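Local coordinates for putative lipoprotein (Bacteroides ovatus, PDB 3OQQ), which is of unknown function but, as a putative lipoprotein of a gut bacterium, probably works outside the cytoplasm, and binds calcium ions in the crystal, at residues 93-98 against 409-414; 403-408 against 420-425. All coordinates share one frame; numbering follows the deposited sequence.

Contact 1 (93-98 against 409-414); sequences FETNRL and TKWVDS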
# COMPACT_ATOMS: atom_id res chain seq x y z
N PHE A 93 9.56 12.25 -1.89
CA PHE A 93 9.40 11.13 -2.83
C PHE A 93 7.93 10.64 -3.01
O PHE A 93 7.73 9.52 -3.47
CB PHE A 93 10.34 9.94 -2.46
CG PHE A 93 11.79 10.37 -2.41
CD1 PHE A 93 12.54 10.50 -3.57
CD2 PHE A 93 12.40 10.68 -1.18
CE1 PHE A 93 13.86 10.95 -3.52
CE2 PHE A 93 13.72 11.11 -1.13
CZ PHE A 93 14.45 11.24 -2.30
N GLU A 94 6.94 11.48 -2.73
CA GLU A 94 5.52 11.14 -2.91
C GLU A 94 5.19 11.03 -4.39
O GLU A 94 5.57 11.93 -5.15
CB GLU A 94 4.60 12.23 -2.29
CG GLU A 94 4.78 12.49 -0.80
CD GLU A 94 5.76 13.58 -0.43
OE1 GLU A 94 6.52 14.07 -1.30
OE2 GLU A 94 5.79 13.93 0.77
N THR A 95 4.50 9.96 -4.82
CA THR A 95 4.05 9.83 -6.22
C THR A 95 2.55 10.12 -6.25
O THR A 95 1.89 9.93 -7.27
CB THR A 95 4.38 8.48 -6.83
OG1 THR A 95 3.88 7.43 -5.99
CG2 THR A 95 5.85 8.31 -7.10
N ASN A 96 2.02 10.60 -5.11
CA ASN A 96 0.61 10.93 -4.96
C ASN A 96 0.46 12.34 -4.41
O ASN A 96 1.45 12.96 -4.04
CB ASN A 96 -0.09 9.90 -4.06
CG ASN A 96 0.54 9.67 -2.69
OD1 ASN A 96 1.16 10.55 -2.09
ND2 ASN A 96 0.39 8.46 -2.17
N ARG A 97 -0.79 12.83 -4.33
CA ARG A 97 -1.15 14.14 -3.78
C ARG A 97 -2.62 14.12 -3.34
O ARG A 97 -3.38 13.24 -3.77
CB ARG A 97 -0.90 15.25 -4.81
CG ARG A 97 -1.93 15.30 -5.94
CD ARG A 97 -1.70 16.45 -6.90
NE ARG A 97 -2.67 16.43 -7.99
CZ ARG A 97 -3.63 17.33 -8.15
NH1 ARG A 97 -3.74 18.35 -7.31
NH2 ARG A 97 -4.47 17.23 -9.16
N LEU A 98 -3.03 15.08 -2.50
CA LEU A 98 -4.42 15.25 -2.09
C LEU A 98 -5.11 16.14 -3.09
O LEU A 98 -4.55 17.16 -3.52
CB LEU A 98 -4.54 15.87 -0.69
CG LEU A 98 -4.36 14.95 0.49
CD1 LEU A 98 -4.42 15.75 1.78
CD2 LEU A 98 -5.37 13.81 0.48
N THR A 409 16.03 10.39 -11.84
CA THR A 409 16.84 11.46 -11.21
C THR A 409 16.31 12.85 -11.57
O THR A 409 16.39 13.75 -10.74
CB THR A 409 18.34 11.35 -11.51
OG1 THR A 409 18.55 11.62 -12.89
CG2 THR A 409 18.90 9.97 -11.14
N LYS A 410 15.69 12.99 -12.76
CA LYS A 410 15.08 14.26 -13.18
C LYS A 410 13.97 14.66 -12.20
O LYS A 410 13.88 15.82 -11.81
CB LYS A 410 14.53 14.19 -14.62
CG LYS A 410 15.61 14.35 -15.68
CD LYS A 410 15.04 14.09 -17.07
CE LYS A 410 16.09 14.19 -18.14
NZ LYS A 410 15.60 13.71 -19.46
N TRP A 411 13.14 13.70 -11.80
CA TRP A 411 12.08 13.87 -10.82
C TRP A 411 12.68 14.12 -9.43
O TRP A 411 12.26 15.06 -8.73
CB TRP A 411 11.19 12.64 -10.82
CG TRP A 411 10.11 12.64 -9.78
CD1 TRP A 411 8.92 13.31 -9.83
CD2 TRP A 411 10.03 11.78 -8.63
NE1 TRP A 411 8.14 12.99 -8.75
CE2 TRP A 411 8.79 12.03 -8.00
CE3 TRP A 411 10.87 10.78 -8.10
CZ2 TRP A 411 8.37 11.34 -6.85
CZ3 TRP A 411 10.45 10.08 -6.97
CH2 TRP A 411 9.22 10.37 -6.36
N VAL A 412 13.65 13.28 -9.02
CA VAL A 412 14.31 13.42 -7.71
C VAL A 412 14.91 14.82 -7.59
O VAL A 412 14.55 15.56 -6.67
CB VAL A 412 15.38 12.32 -7.42
CG1 VAL A 412 16.16 12.65 -6.13
CG2 VAL A 412 14.73 10.93 -7.30
N ASP A 413 15.81 15.18 -8.52
CA ASP A 413 16.59 16.42 -8.46
C ASP A 413 15.76 17.68 -8.66
O ASP A 413 16.16 18.72 -8.17
CB ASP A 413 17.80 16.34 -9.40
CG ASP A 413 18.79 15.30 -8.87
OD1 ASP A 413 19.18 15.40 -7.69
OD2 ASP A 413 19.15 14.38 -9.63
N SER A 414 14.58 17.57 -9.32
CA SER A 414 13.67 18.71 -9.43
C SER A 414 12.71 18.72 -8.23
O SER A 414 11.83 19.57 -8.15
CB SER A 414 12.88 18.66 -10.73
OG SER A 414 11.97 17.59 -10.64
O HOH W 1 5.46 13.60 -8.06

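Contact 2 (403-408 against 420-425); sequences EAYPDF and QKWYEN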
# COMPACT_ATOMS: atom_id res chain seq x y z
N GLU A 403 19.03 3.55 -14.09
CA GLU A 403 19.19 2.96 -15.44
C GLU A 403 17.91 2.25 -15.86
O GLU A 403 17.55 2.31 -17.03
CB GLU A 403 20.40 2.01 -15.50
CG GLU A 403 21.72 2.75 -15.43
CD GLU A 403 22.98 1.94 -15.65
OE1 GLU A 403 22.90 0.87 -16.30
OE2 GLU A 403 24.05 2.38 -15.19
N ALA A 404 17.21 1.59 -14.92
CA ALA A 404 15.90 0.98 -15.18
C ALA A 404 14.86 2.08 -15.47
O ALA A 404 13.97 1.88 -16.29
CB ALA A 404 15.45 0.16 -13.97
N TYR A 405 14.99 3.25 -14.77
CA TYR A 405 14.11 4.41 -14.90
C TYR A 405 14.93 5.66 -15.28
O TYR A 405 15.36 6.39 -14.37
CB TYR A 405 13.26 4.60 -13.60
CG TYR A 405 12.24 3.50 -13.46
CD1 TYR A 405 11.00 3.58 -14.10
CD2 TYR A 405 12.56 2.31 -12.81
CE1 TYR A 405 10.10 2.52 -14.06
CE2 TYR A 405 11.67 1.23 -12.79
CZ TYR A 405 10.44 1.35 -13.42
OH TYR A 405 9.58 0.28 -13.44
N PRO A 406 15.14 5.96 -16.60
CA PRO A 406 16.00 7.11 -16.98
C PRO A 406 15.48 8.50 -16.60
O PRO A 406 16.26 9.45 -16.64
CB PRO A 406 16.11 6.99 -18.52
CG PRO A 406 15.78 5.55 -18.82
CD PRO A 406 14.75 5.17 -17.79
N ASP A 407 14.19 8.65 -16.28
CA ASP A 407 13.66 9.95 -15.87
C ASP A 407 13.58 10.11 -14.33
O ASP A 407 13.14 11.16 -13.85
CB ASP A 407 12.30 10.18 -16.49
CG ASP A 407 12.39 10.34 -17.99
OD1 ASP A 407 13.46 10.77 -18.48
OD2 ASP A 407 11.41 10.04 -18.68
N PHE A 408 13.99 9.06 -13.57
CA PHE A 408 13.94 9.06 -12.10
C PHE A 408 14.72 10.24 -11.49
O PHE A 408 14.14 10.99 -10.71
CB PHE A 408 14.44 7.74 -11.50
CG PHE A 408 14.37 7.62 -9.98
CD1 PHE A 408 13.14 7.58 -9.33
CD2 PHE A 408 15.52 7.53 -9.22
CE1 PHE A 408 13.07 7.46 -7.94
CE2 PHE A 408 15.45 7.38 -7.83
CZ PHE A 408 14.23 7.34 -7.20
N GLN A 420 6.88 13.78 -13.49
CA GLN A 420 6.03 13.21 -12.44
C GLN A 420 5.58 11.82 -12.81
O GLN A 420 5.31 11.02 -11.93
CB GLN A 420 4.85 14.13 -12.15
CG GLN A 420 5.29 15.29 -11.24
CD GLN A 420 4.34 16.44 -11.17
OE1 GLN A 420 3.13 16.32 -11.36
NE2 GLN A 420 4.87 17.60 -10.85
N LYS A 421 5.58 11.50 -14.10
CA LYS A 421 5.23 10.17 -14.62
C LYS A 421 6.51 9.41 -15.05
O LYS A 421 6.47 8.60 -15.97
CB LYS A 421 4.23 10.27 -15.77
CG LYS A 421 2.80 10.56 -15.31
CD LYS A 421 2.03 11.22 -16.45
CE LYS A 421 0.65 10.68 -16.69
NZ LYS A 421 -0.04 11.45 -17.76
N TRP A 422 7.60 9.62 -14.32
CA TRP A 422 8.89 8.98 -14.59
C TRP A 422 8.78 7.45 -14.59
O TRP A 422 9.53 6.82 -15.35
CB TRP A 422 9.95 9.42 -13.56
CG TRP A 422 9.61 9.04 -12.16
CD1 TRP A 422 8.94 9.80 -11.24
CD2 TRP A 422 9.91 7.80 -11.51
NE1 TRP A 422 8.85 9.12 -10.05
CE2 TRP A 422 9.44 7.89 -10.18
CE3 TRP A 422 10.57 6.61 -11.91
CZ2 TRP A 422 9.55 6.82 -9.27
CZ3 TRP A 422 10.64 5.54 -11.02
CH2 TRP A 422 10.18 5.67 -9.70
N TYR A 423 7.89 6.88 -13.72
CA TYR A 423 7.67 5.43 -13.52
C TYR A 423 7.06 4.76 -14.75
O TYR A 423 7.16 3.54 -14.88
CB TYR A 423 6.78 5.18 -12.29
CG TYR A 423 5.58 6.10 -12.22
CD1 TYR A 423 4.47 5.89 -13.02
CD2 TYR A 423 5.56 7.17 -11.34
CE1 TYR A 423 3.38 6.76 -13.00
CE2 TYR A 423 4.45 8.02 -11.27
CZ TYR A 423 3.37 7.82 -12.11
OH TYR A 423 2.28 8.66 -12.06
N GLU A 424 6.46 5.56 -15.66
CA GLU A 424 5.90 5.07 -16.92
C GLU A 424 7.03 4.83 -17.94
O GLU A 424 6.82 4.13 -18.94
CB GLU A 424 4.88 6.08 -17.49
CG GLU A 424 3.58 6.16 -16.72
CD GLU A 424 2.43 6.98 -17.29
OE1 GLU A 424 2.63 7.67 -18.32
OE2 GLU A 424 1.34 6.95 -16.69
N ASN A 425 8.22 5.43 -17.72
CA ASN A 425 9.32 5.28 -18.67
C ASN A 425 10.35 4.27 -18.16
O ASN A 425 11.39 4.65 -17.65
CB ASN A 425 9.97 6.65 -19.01
CG ASN A 425 11.11 6.58 -20.02
OD1 ASN A 425 11.19 5.67 -20.86
ND2 ASN A 425 12.01 7.54 -19.99
O HOH W 2 6.80 0.41 -14.81
O HOH W 3 12.10 6.84 -16.01

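Contact 1 (93-98 against 409-414)
Helix 408-413 sends an indole into the bend that leads into strand 96-104, so that Trp411 ends against the backbone of Phe93 and Glu94. The far rim of its six-membered ring does the touching: CH2 lies 3.4 Å from Phe93 O and CZ2 lies 3.3 Å from Glu94 O, both carbonyl oxygens in the plane of the indole, at its edge. With CG anti to the backbone N (chi1 176°), the indole of Trp411 is carried toward 93-98 and arrives edge first. The pyrrole side is tied in through one water, which accepts from Trp411 NE1 at 2.8 Å and returns only a weak bond to Glu94 O. Thr95 adds its methyl, CG2 standing 3.9 Å from Trp411 CZ2, while its hydroxyl turns to another partner, Lys387 O.

Phe93 reaches both Trp411 and the next residue of the helix, Val412. Its CG, anti to the carbonyl carbon (chi1 -57°), directs the ring so that CD1 lies 4.0 Å from Trp411 CZ3, and CE1 comes to 3.9 Å from both methyls of Val412, CG1 and CG2, which lie at the ring's edge. Phe91 adds to the aromatic surroundings, meeting the rings of both Phe93 and Trp411, and Trp142 stands at about 90° to Phe93. Glu94 leaves its backbone away from the helix, and its OE1 is hydrogen-bonded to Asn92 N.

No direct hydrogen bond joins the two segments. Cohesion therefore rests mainly on apolar packing, probably aided by the slightly positive C-H rim of the indole facing two carbonyl oxygens, with the water giving the buried tryptophan's N-H an acceptor.

Contact 2 (403-408 against 420-425)
An aromatic cluster, bordered by one polar bond, joins the turn between helices 401-404 and 408-413 to the short 3-10 segment that holds Trp422, in the region that precedes strand 431-432. Trp422 is its centre. Its CG sits between the backbone N and the carbonyl carbon (chi1 62°), which brings the edge of the six-membered ring to Tyr405 and one face to Phe408. The rim of the six-membered ring meets Tyr405 in an offset edge-to-face pair, planes at 89°, CZ3 of Trp422 reaching 3.6 Å from Tyr405 CG. Phe408 instead turns its own edge to a face of the indole, placing CD1 3.5 Å from Trp422 CH2; Tyr423 CB lies over the opposite face. With an alanine at Trp422, the face of Tyr405 would probably lose the edge that meets it and the edge of Phe408 the face it rests on, leaving a gap beside both rings.

Toward the outside, Asn425 ND2 donates to Asp407 OD2 over 2.9 Å, reaching the oxygen from above the carboxylate plane. A water accepts from Asp407 N and donates to Trp422 O and Asn425 O, the latter at 2.8 Å, thus tying the turn's backbone to the 3-10 segment. Tyr405 CE1 lies 3.2 Å from Tyr423 O, which is at the edge of the tyrosine ring. The Tyr405 hydroxyl is hydrogen-bonded to Arg393 O, and a second water bridges it to Tyr423 O.

Tyr405 to Phe408 form a type I beta turn linking helices 401-404 and 408-413; a tryptophan from the later 3-10 segment packs against it, making an aromatic cluster of Tyr405, Phe408 and Trp422.

In the fold
The segments alternate along the chain: 93-98 comes first, then 403-408, 409-414 and 420-425, so contact 2 closes a short local excursion while contact 1 spans more than 300 residues. Their centres are 11 Å apart, on the same side of the chain's centre. Helix 408-413 connects them, since it starts at the last residue of 403-408 and continues through 409-413. The two tryptophans also meet directly, Trp411 CD2 lying 3.2 Å from Trp422 NE1 with ring planes at about 35°. The aromatic packing thus runs from the approach to strand 96-104 into the C-terminal region, joining that region to the loop that enters strand 96-104.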